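Side-chain contacts in thiosulfate sulfurtransferase (Pseudomonas aeruginosa, PDB 1YT8), which probably transfers sulfur from thiosulfate to cyanide, using a chain that carries repeated rhodanese-like domains: residues I14-A17 with R21-L24; V178-P183 with Q245-A250. All coordinates share one frame; numbering follows the deposited sequence.

Contact 1 (I14-A17 with R21-L24); sequences IRAA and RREL
Arg22 folds its guanidinium back over Ala17, near the end of helix 11-20. Its CB lies 4.0 Å from Ala17 O, the carbonyl that also accepts the Arg22 backbone N-H (N to O 2.9 Å). The chain runs extended as far as CD, then bends at chi3 (-68°), and this turn brings the guanidinium back across the last turn of the helix. CZ comes within 3.9 Å of Ala17 CA, which sits over one face of the flat group. At the tip NH2 reaches Ala17 CA at 3.6 Å and lies 4.1 Å from Ala16 CB.

On the other side of Ala17 from the guanidinium, Leu24 sends CD2 against Ala17 CB at 3.4 Å, tighter than ordinary van der Waals contact. Ile14 CG2 lies 4.4 Å from the same Leu24 CD2, and both residues are buried.

The backbone bond belongs to a Schellman motif in which Arg21, with positive phi (63°), ends the first helix of a rhodanese-like domain and turns the chain toward strand 25-28. Glu23 points away and forms salt bridges with Arg61 and Arg281. Backbone bonding and leucine packing thus close the helix, and the positive charge of Arg22 beside its C-terminal end would probably be favoured by the helix dipole.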
# COMPACT_ATOMS: atom_id res chain seq x y z
N ILE A 14 1.09 18.13 16.02
CA ILE A 14 1.48 16.89 15.37
C ILE A 14 2.97 16.60 15.59
O ILE A 14 3.35 15.47 15.91
CB ILE A 14 1.21 16.95 13.84
CG1 ILE A 14 -0.29 17.19 13.58
CG2 ILE A 14 1.70 15.67 13.18
CD1 ILE A 14 -1.22 16.12 14.15
N ARG A 15 3.81 17.62 15.41
CA ARG A 15 5.25 17.44 15.59
C ARG A 15 5.57 17.00 17.01
O ARG A 15 6.43 16.15 17.22
CB ARG A 15 5.99 18.74 15.28
CG ARG A 15 7.51 18.59 15.31
CD ARG A 15 8.22 19.91 15.05
NE ARG A 15 9.67 19.77 15.05
CZ ARG A 15 10.38 19.25 14.06
NH1 ARG A 15 9.78 18.81 12.96
NH2 ARG A 15 11.70 19.16 14.16
N ALA A 16 4.88 17.59 17.99
CA ALA A 16 5.10 17.23 19.38
C ALA A 16 4.74 15.76 19.60
O ALA A 16 5.48 15.03 20.26
CB ALA A 16 4.26 18.12 20.30
N ALA A 17 3.62 15.32 19.04
CA ALA A 17 3.21 13.93 19.20
C ALA A 17 4.18 12.97 18.52
O ALA A 17 4.50 11.90 19.07
CB ALA A 17 1.78 13.73 18.66
N ARG A 21 6.34 10.22 20.25
CA ARG A 21 5.92 8.92 19.74
C ARG A 21 4.56 8.48 20.28
O ARG A 21 4.34 7.30 20.57
CB ARG A 21 7.00 7.88 20.02
CG ARG A 21 8.29 8.26 19.32
CD ARG A 21 9.45 7.36 19.65
NE ARG A 21 10.69 7.95 19.14
CZ ARG A 21 11.89 7.41 19.30
NH1 ARG A 21 12.03 6.27 19.96
NH2 ARG A 21 12.96 8.02 18.80
N ARG A 22 3.65 9.44 20.41
CA ARG A 22 2.29 9.16 20.86
C ARG A 22 1.49 8.80 19.61
O ARG A 22 1.70 9.40 18.55
CB ARG A 22 1.67 10.40 21.53
CG ARG A 22 2.34 10.85 22.82
CD ARG A 22 1.48 11.89 23.55
NE ARG A 22 1.41 13.17 22.83
CZ ARG A 22 2.27 14.17 22.98
NH1 ARG A 22 3.30 14.04 23.82
NH2 ARG A 22 2.12 15.30 22.30
N GLU A 23 0.58 7.85 19.73
CA GLU A 23 -0.22 7.44 18.58
C GLU A 23 -1.01 8.58 17.96
O GLU A 23 -1.59 9.41 18.67
CB GLU A 23 -1.19 6.32 18.96
CG GLU A 23 -0.51 5.04 19.39
CD GLU A 23 -1.48 3.87 19.46
OE1 GLU A 23 -2.69 4.08 19.22
OE2 GLU A 23 -1.03 2.75 19.76
N LEU A 24 -1.02 8.62 16.64
CA LEU A 24 -1.75 9.64 15.90
C LEU A 24 -1.98 9.17 14.48
O LEU A 24 -1.24 8.33 13.95
CB LEU A 24 -0.96 10.96 15.88
CG LEU A 24 0.37 11.02 15.12
CD1 LEU A 24 0.12 11.26 13.63
CD2 LEU A 24 1.22 12.14 15.69

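Contact 2 (V178-P183 with Q245-A250); sequences VAELAP and QDTRKA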
# COMPACT_ATOMS: atom_id res chain seq x y z
N VAL A 178 16.89 -17.87 -0.60
CA VAL A 178 18.19 -17.75 -1.26
C VAL A 178 19.10 -18.98 -1.29
O VAL A 178 19.79 -19.21 -2.29
CB VAL A 178 18.99 -16.54 -0.69
CG1 VAL A 178 19.45 -16.82 0.72
CG2 VAL A 178 20.18 -16.24 -1.61
N ALA A 179 19.12 -19.77 -0.22
CA ALA A 179 19.98 -20.94 -0.19
C ALA A 179 19.61 -21.98 -1.26
O ALA A 179 20.46 -22.74 -1.72
CB ALA A 179 19.95 -21.58 1.19
N GLU A 180 18.34 -22.00 -1.65
CA GLU A 180 17.85 -22.94 -2.66
C GLU A 180 18.05 -22.40 -4.08
O GLU A 180 18.13 -23.16 -5.04
CB GLU A 180 16.36 -23.23 -2.45
CG GLU A 180 15.98 -23.74 -1.06
CD GLU A 180 15.88 -25.26 -0.97
OE1 GLU A 180 15.32 -25.88 -1.89
OE2 GLU A 180 16.35 -25.82 0.05
N LEU A 181 18.13 -21.08 -4.21
CA LEU A 181 18.31 -20.46 -5.52
C LEU A 181 19.78 -20.19 -5.83
O LEU A 181 20.16 -20.08 -7.00
CB LEU A 181 17.50 -19.15 -5.59
CG LEU A 181 15.98 -19.32 -5.48
CD1 LEU A 181 15.32 -17.95 -5.45
CD2 LEU A 181 15.45 -20.13 -6.65
N ALA A 182 20.60 -20.09 -4.79
CA ALA A 182 22.03 -19.83 -4.95
C ALA A 182 22.81 -20.66 -3.93
O ALA A 182 23.50 -20.11 -3.06
CB ALA A 182 22.31 -18.35 -4.76
N PRO A 183 22.72 -21.99 -4.02
CA PRO A 183 23.42 -22.90 -3.10
C PRO A 183 24.94 -22.80 -3.09
O PRO A 183 25.57 -23.02 -2.06
CB PRO A 183 22.92 -24.28 -3.54
CG PRO A 183 22.66 -24.10 -5.01
CD PRO A 183 21.97 -22.75 -5.05
N GLN A 245 13.75 -28.35 5.09
CA GLN A 245 13.75 -27.97 6.50
C GLN A 245 15.14 -27.52 6.93
O GLN A 245 15.28 -26.65 7.78
CB GLN A 245 13.27 -29.14 7.36
CG GLN A 245 11.77 -29.37 7.30
CD GLN A 245 10.99 -28.14 7.72
OE1 GLN A 245 11.17 -27.62 8.83
NE2 GLN A 245 10.11 -27.67 6.85
N ASP A 246 16.16 -28.12 6.33
CA ASP A 246 17.54 -27.78 6.65
C ASP A 246 17.76 -26.31 6.32
O ASP A 246 18.26 -25.53 7.14
CB ASP A 246 18.50 -28.66 5.84
CG ASP A 246 19.94 -28.58 6.34
OD1 ASP A 246 20.55 -27.50 6.24
OD2 ASP A 246 20.45 -29.62 6.83
N THR A 247 17.38 -25.93 5.10
CA THR A 247 17.52 -24.56 4.64
C THR A 247 16.81 -23.60 5.59
O THR A 247 17.38 -22.59 6.02
CB THR A 247 16.90 -24.40 3.23
OG1 THR A 247 17.57 -25.28 2.31
CG2 THR A 247 17.04 -22.96 2.74
N ARG A 248 15.56 -23.92 5.93
CA ARG A 248 14.75 -23.09 6.81
C ARG A 248 15.38 -22.84 8.18
O ARG A 248 15.55 -21.70 8.60
CB ARG A 248 13.37 -23.73 7.00
CG ARG A 248 12.37 -22.86 7.74
CD ARG A 248 11.30 -23.71 8.40
NE ARG A 248 11.86 -24.55 9.45
CZ ARG A 248 12.29 -24.09 10.63
NH1 ARG A 248 12.21 -22.80 10.91
NH2 ARG A 248 12.81 -24.93 11.51
N LYS A 249 15.73 -23.92 8.87
CA LYS A 249 16.31 -23.83 10.21
C LYS A 249 17.53 -22.92 10.28
O LYS A 249 17.66 -22.11 11.21
CB LYS A 249 16.69 -25.23 10.70
CG LYS A 249 17.22 -25.28 12.11
CD LYS A 249 17.58 -26.72 12.48
CE LYS A 249 18.25 -26.81 13.84
NZ LYS A 249 18.66 -28.22 14.14
N ALA A 250 18.43 -23.04 9.31
CA ALA A 250 19.64 -22.22 9.28
C ALA A 250 19.29 -20.74 9.09
O ALA A 250 19.79 -19.88 9.81
CB ALA A 250 20.56 -22.69 8.15
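Glu180 OE2 is gripped by two donors: the hydroxyl of Thr247, at 2.6 Å from OG1 to OE2, and the backbone N-H of Ser244. The Thr247 hydroxyl donates its hydrogen bond to the anti lone pair of OE2, on the side away from OE1. The same OG1 is also hydrogen-bonded to Ser244 OG, so carboxylate, threonine and serine form a small polar network where helix 245-262 begins. A carboxylate beside the first turn of a helix would probably be favoured by the amide dipoles there.

Two torsions deliver the acid. CG stands beside the backbone N, and a bend at chi2 (-96°) then swings the carboxylate across to Thr247; the two side chains cross obliquely. On the threonine, OG1 lies anti to the carbonyl carbon (chi1 -59°), which directs the hydroxyl to Glu180 and leaves the methyl for a second, apolar touch. Thr247 CG2 meets Ala179 CB at 3.6 Å and also lies 4.0 Å from Glu180 CG. One threonine thus serves both neighbours, using its oxygen for one and chiefly its methyl for the other.

The contact lies on the surface between helix 174-181 of the second rhodanese-like domain, which connects strands 167-168 and 188-192 of one parallel sheet, and the start of helix 245-262, which leads to strand 265-267 of the next. Val178 and Ala182 pack on Val189 of strand 188-192, while Arg248 NH1 is bonded to Asp331 O in the loop that follows strand 324-328, so the first turns of helix 245-262 touch parts associated with both sheets.

How the contacts relate
Both contacts involve a helix terminus, yet they solve different problems. Contact 1 is local and partly buried: it closes the end of a helix on the short loop that follows it, within the link between strands 7-9 and 25-28 of the first sheet, and it rests on backbone bonding and aliphatic packing. Contact 2 lies at the surface and joins segments 62 residues apart at their closest ends, relying on a side-chain hydrogen bond to a carboxylate with one methyl contact. They share no elements. The centres of contacts 1 and 2 are about 42 Å apart, and the nearest atoms of the two about 29 Å. Contact 1 also buries more area, 291 against 120 Å².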